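Local coordinates for protein subtilisin-like serine protease (Fervidobacterium pennivorans, PDB 1R6V) that is a calcium-binding, subtilisin-like serine endopeptidase that degrades keratin into peptides, letting the bacterium grow on native feathers, at residues 241-244 against 245-248; 251-254 against 255-259. The protein carries 1 engineered substitution. One frame throughout, in Å; residues are numbered along the deposited sequence.

Contact 1 (241-244 against 245-248); sequences NGYV and GDDY
The hydroxyl of Y243 reaches over the first turn of the next helix and donates a hydrogen bond to D246 OD1, an OH to OD1 distance of 2.6 Å, on the anti lone pair of that oxygen. Phenol and carboxylate planes stand 74° apart. The ring lies over the peptide of G245 because a chi1 of -179° turns CG away from the backbone N of Y243; G245 N sits 3.4 Å above one ring face, toward the rim. G245 is the N-cap; a side chain there would collide with the carbonyl O of V244. The buried D246 carboxylate is gripped at OD1 by Y243 OH and a salt bridge to R98, and at OD2 by the backbone N of Y96. V244 works on the other flank: its CG2 lies 3.6 Å from Y248 CB, its O is 3.1 Å from CD1 at the edge of the Y248 ring, and a water donates both to V244 O and to D247 OD1. D247 OD2 forms a salt bridge with K33 NZ. S95 OG bonds to D246 N at the helix start, and M277 of helix 275-286 lies beside Y243 and D246: the probable propeptide packs here on two catalytic-domain helices, as in subtilisin-family precursors.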
ATOM      1  N   ASN A 241      10.331  11.688  11.821  1.00 22.27           N
ATOM      2  CA  ASN A 241       9.173  12.496  12.180  1.00 21.22           C
ATOM      3  C   ASN A 241       8.285  11.740  13.156  1.00 20.74           C
ATOM      4  O   ASN A 241       7.123  12.096  13.367  1.00 21.89           O
ATOM      5  CB  ASN A 241       8.375  12.871  10.927  1.00 21.11           C
ATOM      6  CG  ASN A 241       7.847  11.659  10.187  1.00 20.19           C
ATOM      7  OD1 ASN A 241       8.091  10.519  10.589  1.00 17.84           O
ATOM      8  ND2 ASN A 241       7.127  11.899   9.096  1.00 21.51           N
ATOM      9  N   GLY A 242       8.838  10.692  13.754  1.00 17.61           N
ATOM     10  CA  GLY A 242       8.071   9.916  14.708  1.00 17.82           C
ATOM     11  C   GLY A 242       7.361   8.715  14.107  1.00 16.95           C
ATOM     12  O   GLY A 242       6.850   7.871  14.850  1.00 16.71           O
ATOM     13  N   TYR A 243       7.327   8.624  12.779  1.00 14.83           N
ATOM     14  CA  TYR A 243       6.657   7.483  12.142  1.00 15.17           C
ATOM     15  C   TYR A 243       7.398   6.226  12.590  1.00 16.30           C
ATOM     16  O   TYR A 243       8.625   6.165  12.484  1.00 17.38           O
ATOM     17  CB  TYR A 243       6.704   7.588  10.617  1.00 16.67           C
ATOM     18  CG  TYR A 243       5.994   6.441   9.937  1.00 14.88           C
ATOM     19  CD1 TYR A 243       4.674   6.132  10.268  1.00 14.31           C
ATOM     20  CD2 TYR A 243       6.632   5.665   8.973  1.00 13.87           C
ATOM     21  CE1 TYR A 243       3.999   5.076   9.659  1.00 12.50           C
ATOM     22  CE2 TYR A 243       5.969   4.606   8.353  1.00 11.56           C
ATOM     23  CZ  TYR A 243       4.648   4.318   8.709  1.00 12.18           C
ATOM     24  OH  TYR A 243       4.002   3.256   8.103  1.00 11.92           O
ATOM     25  N   VAL A 244       6.663   5.219  13.062  1.00 15.84           N
ATOM     26  CA  VAL A 244       7.282   3.997  13.564  1.00 14.71           C
ATOM     27  C   VAL A 244       7.750   3.019  12.496  1.00 16.33           C
ATOM     28  O   VAL A 244       8.458   2.067  12.811  1.00 17.37           O
ATOM     29  CB  VAL A 244       6.343   3.255  14.562  1.00 13.00           C
ATOM     30  CG1 VAL A 244       6.019   4.170  15.730  1.00 15.45           C
ATOM     31  CG2 VAL A 244       5.051   2.812  13.866  1.00 12.98           C
ATOM     32  N   GLY A 245       7.370   3.251  11.244  1.00 13.92           N
ATOM     33  CA  GLY A 245       7.785   2.351  10.177  1.00 14.61           C
ATOM     34  C   GLY A 245       6.642   1.464   9.699  1.00 14.57           C
ATOM     35  O   GLY A 245       5.743   1.126  10.477  1.00 14.92           O
ATOM     36  N   ASP A 246       6.682   1.076   8.430  1.00 13.40           N
ATOM     37  CA  ASP A 246       5.623   0.239   7.866  1.00 12.40           C
ATOM     38  C   ASP A 246       5.517  -1.102   8.593  1.00 12.32           C
ATOM     39  O   ASP A 246       4.417  -1.667   8.727  1.00 12.18           O
ATOM     40  CB  ASP A 246       5.864  -0.007   6.378  1.00 12.41           C
ATOM     41  CG  ASP A 246       5.648   1.234   5.520  1.00 12.85           C
ATOM     42  OD1 ASP A 246       5.000   2.199   5.971  1.00 12.29           O
ATOM     43  OD2 ASP A 246       6.122   1.223   4.365  1.00 15.03           O
ATOM     44  N   ASP A 247       6.654  -1.617   9.060  1.00 12.17           N
ATOM     45  CA  ASP A 247       6.650  -2.872   9.790  1.00 12.66           C
ATOM     46  C   ASP A 247       5.952  -2.735  11.145  1.00 12.46           C
ATOM     47  O   ASP A 247       5.135  -3.585  11.494  1.00 12.44           O
ATOM     48  CB  ASP A 247       8.093  -3.426   9.947  1.00 13.76           C
ATOM     49  CG  ASP A 247       9.080  -2.404  10.505  1.00 17.47           C
ATOM     50  OD1 ASP A 247       8.809  -1.186  10.448  1.00 16.84           O
ATOM     51  OD2 ASP A 247      10.155  -2.830  10.993  1.00 16.20           O
ATOM     52  N   TYR A 248       6.227  -1.675  11.902  1.00 11.67           N
ATOM     53  CA  TYR A 248       5.564  -1.544  13.191  1.00 13.54           C
ATOM     54  C   TYR A 248       4.085  -1.163  13.042  1.00 13.91           C
ATOM     55  O   TYR A 248       3.268  -1.538  13.879  1.00 14.33           O
ATOM     56  CB  TYR A 248       6.316  -0.565  14.106  1.00 14.74           C
ATOM     57  CG  TYR A 248       7.638  -1.139  14.599  1.00 18.32           C
ATOM     58  CD1 TYR A 248       8.842  -0.803  13.988  1.00 21.20           C
ATOM     59  CD2 TYR A 248       7.668  -2.058  15.643  1.00 20.58           C
ATOM     60  CE1 TYR A 248      10.055  -1.379  14.410  1.00 23.57           C
ATOM     61  CE2 TYR A 248       8.870  -2.639  16.072  1.00 23.58           C
ATOM     62  CZ  TYR A 248      10.052  -2.295  15.452  1.00 24.71           C
ATOM     63  OH  TYR A 248      11.231  -2.867  15.870  1.00 25.99           O
TER
HETATM   64  O   HOH W   1      10.734   1.131  11.467  1.00 37.47           O

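Contact 2 (251-254 against 255-259); sequences AGII and WATDH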
ATOM      1  N   ALA A 251       2.352  -4.333  12.547  1.00 12.92           N
ATOM      2  CA  ALA A 251       2.225  -5.003  13.846  1.00 12.45           C
ATOM      3  C   ALA A 251       1.059  -4.413  14.631  1.00 12.68           C
ATOM      4  O   ALA A 251       0.308  -5.144  15.264  1.00 12.84           O
ATOM      5  CB  ALA A 251       3.507  -4.843  14.658  1.00 12.23           C
ATOM      6  N   GLY A 252       0.927  -3.084  14.611  1.00 12.86           N
ATOM      7  CA  GLY A 252      -0.170  -2.441  15.327  1.00 12.38           C
ATOM      8  C   GLY A 252      -1.539  -2.770  14.742  1.00 12.70           C
ATOM      9  O   GLY A 252      -2.517  -2.938  15.481  1.00 12.65           O
ATOM     10  N   ILE A 253      -1.616  -2.861  13.416  1.00 11.31           N
ATOM     11  CA  ILE A 253      -2.880  -3.183  12.743  1.00 11.81           C
ATOM     12  C   ILE A 253      -3.256  -4.623  13.041  1.00 13.43           C
ATOM     13  O   ILE A 253      -4.418  -4.935  13.310  1.00 12.57           O
ATOM     14  CB  ILE A 253      -2.765  -2.979  11.217  1.00 10.70           C
ATOM     15  CG1 ILE A 253      -2.797  -1.475  10.912  1.00 11.30           C
ATOM     16  CG2 ILE A 253      -3.903  -3.705  10.468  1.00 13.09           C
ATOM     17  CD1 ILE A 253      -2.436  -1.143   9.460  1.00 11.44           C
ATOM     18  N   ILE A 254      -2.259  -5.496  13.016  1.00 12.10           N
ATOM     19  CA  ILE A 254      -2.516  -6.905  13.327  1.00 12.47           C
ATOM     20  C   ILE A 254      -2.969  -7.042  14.793  1.00 13.33           C
ATOM     21  O   ILE A 254      -3.913  -7.774  15.112  1.00 13.57           O
ATOM     22  CB  ILE A 254      -1.252  -7.773  13.090  1.00 13.84           C
ATOM     23  CG1 ILE A 254      -1.133  -8.193  11.615  1.00 15.68           C
ATOM     24  CG2 ILE A 254      -1.381  -9.084  13.893  1.00 14.36           C
ATOM     25  CD1 ILE A 254      -1.202  -7.086  10.578  1.00 21.80           C
ATOM     26  N   TRP A 255      -2.285  -6.342  15.693  1.00 13.17           N
ATOM     27  CA  TRP A 255      -2.631  -6.379  17.107  1.00 14.10           C
ATOM     28  C   TRP A 255      -4.078  -5.909  17.302  1.00 14.81           C
ATOM     29  O   TRP A 255      -4.870  -6.550  17.996  1.00 14.02           O
ATOM     30  CB  TRP A 255      -1.700  -5.452  17.891  1.00 14.53           C
ATOM     31  CG  TRP A 255      -1.746  -5.614  19.375  1.00 16.86           C
ATOM     32  CD1 TRP A 255      -0.934  -6.409  20.148  1.00 18.04           C
ATOM     33  CD2 TRP A 255      -2.626  -4.935  20.285  1.00 16.24           C
ATOM     34  NE1 TRP A 255      -1.257  -6.258  21.482  1.00 17.44           N
ATOM     35  CE2 TRP A 255      -2.291  -5.362  21.592  1.00 18.48           C
ATOM     36  CE3 TRP A 255      -3.670  -4.008  20.121  1.00 15.40           C
ATOM     37  CZ2 TRP A 255      -2.965  -4.888  22.731  1.00 16.89           C
ATOM     38  CZ3 TRP A 255      -4.342  -3.537  21.260  1.00 16.27           C
ATOM     39  CH2 TRP A 255      -3.984  -3.979  22.541  1.00 19.18           C
ATOM     40  N   ALA A 256      -4.425  -4.786  16.680  1.00 12.05           N
ATOM     41  CA  ALA A 256      -5.777  -4.240  16.820  1.00 12.65           C
ATOM     42  C   ALA A 256      -6.839  -5.208  16.308  1.00 12.79           C
ATOM     43  O   ALA A 256      -7.909  -5.360  16.911  1.00 13.04           O
ATOM     44  CB  ALA A 256      -5.885  -2.911  16.070  1.00 11.93           C
ATOM     45  N   THR A 257      -6.553  -5.831  15.175  1.00 13.48           N
ATOM     46  CA  THR A 257      -7.477  -6.800  14.588  1.00 13.11           C
ATOM     47  C   THR A 257      -7.643  -7.999  15.519  1.00 15.15           C
ATOM     48  O   THR A 257      -8.760  -8.450  15.796  1.00 14.49           O
ATOM     49  CB  THR A 257      -6.944  -7.311  13.239  1.00 13.77           C
ATOM     50  OG1 THR A 257      -6.842  -6.211  12.323  1.00 13.59           O
ATOM     51  CG2 THR A 257      -7.880  -8.384  12.650  1.00 11.64           C
ATOM     52  N   ASP A 258      -6.514  -8.512  15.987  1.00 14.88           N
ATOM     53  CA  ASP A 258      -6.511  -9.671  16.873  1.00 15.62           C
ATOM     54  C   ASP A 258      -7.183  -9.389  18.204  1.00 17.48           C
ATOM     55  O   ASP A 258      -7.686 -10.309  18.849  1.00 20.11           O
ATOM     56  CB  ASP A 258      -5.084 -10.148  17.144  1.00 15.69           C
ATOM     57  CG  ASP A 258      -4.456 -10.836  15.953  1.00 15.42           C
ATOM     58  OD1 ASP A 258      -5.161 -11.108  14.955  1.00 15.48           O
ATOM     59  OD2 ASP A 258      -3.242 -11.110  16.020  1.00 13.49           O
ATOM     60  N   HIS A 259      -7.181  -8.125  18.622  1.00 15.58           N
ATOM     61  CA  HIS A 259      -7.777  -7.747  19.886  1.00 16.22           C
ATOM     62  C   HIS A 259      -9.175  -7.166  19.773  1.00 14.88           C
ATOM     63  O   HIS A 259      -9.641  -6.485  20.684  1.00 16.10           O
ATOM     64  CB  HIS A 259      -6.845  -6.790  20.637  1.00 16.82           C
ATOM     65  CG  HIS A 259      -5.640  -7.469  21.205  1.00 22.15           C
ATOM     66  ND1 HIS A 259      -5.506  -7.739  22.551  1.00 26.27           N
ATOM     67  CD2 HIS A 259      -4.570  -8.041  20.601  1.00 23.57           C
ATOM     68  CE1 HIS A 259      -4.413  -8.454  22.750  1.00 25.63           C
ATOM     69  NE2 HIS A 259      -3.826  -8.652  21.583  1.00 23.45           N
TER
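T257 grips the carbonyl of I253 twice: its backbone N donates to I253 O at 3.0 Å and its OG1 to the same oxygen at 2.9 Å, from opposite faces of the carbonyl plane. The hydroxyl is brought there by a chi1 of -62°, which sets OG1 beside the backbone N and turns CG2 outward from that shared acceptor. A valine in its place would lack the hydroxyl and would probably leave I253 O with only the backbone donor of this pair. This is the tightly packed face: I253, A256 and T257 press on M264 of strand 263-269, and helix 275-286 closes over I253 and T257. I254 is buried too, against Q61, I62 and A280. The loose side is limited to D258 and H259, both exposed. D258 runs alongside I254, pointing the same way, its OD2 3.5 Å from I254 CG2, while OD1 bonds to the hydroxyl of Y283. D258 N also continues the helical pattern, meeting I254 O at 2.8 Å. H259 leaves helical geometry, yet its CD2 rests 3.6 Å above the centre of the W255 ring, which also stacks with Y180. Two successive helical turns laid on parallel strands in this way belong to the beta-alpha-beta crossover of the subtilase fold that leads from strand 225-230 to strand 263-269, passing over strand 157-162 between them.

Overall arrangement
Contacts 1 and 2 follow in series on helix 246-258, their centres about 15 Å apart. Contact 1 comes first along the chain, joining the loop after helix 235-238 to the first turn; contact 2 takes the last turns. Both lie within the peptidase S8 region, and helix 275-286 borders both. The N-terminal region, probably the propeptide, runs along both as well: strand 33-38 and the segment around R98 at contact 1, Q61 and I62 at contact 2. Strands 225-230 and 263-269 of the central sheet lie under contact 2. The helix thus connects the probable propeptide interface with the core of the catalytic domain.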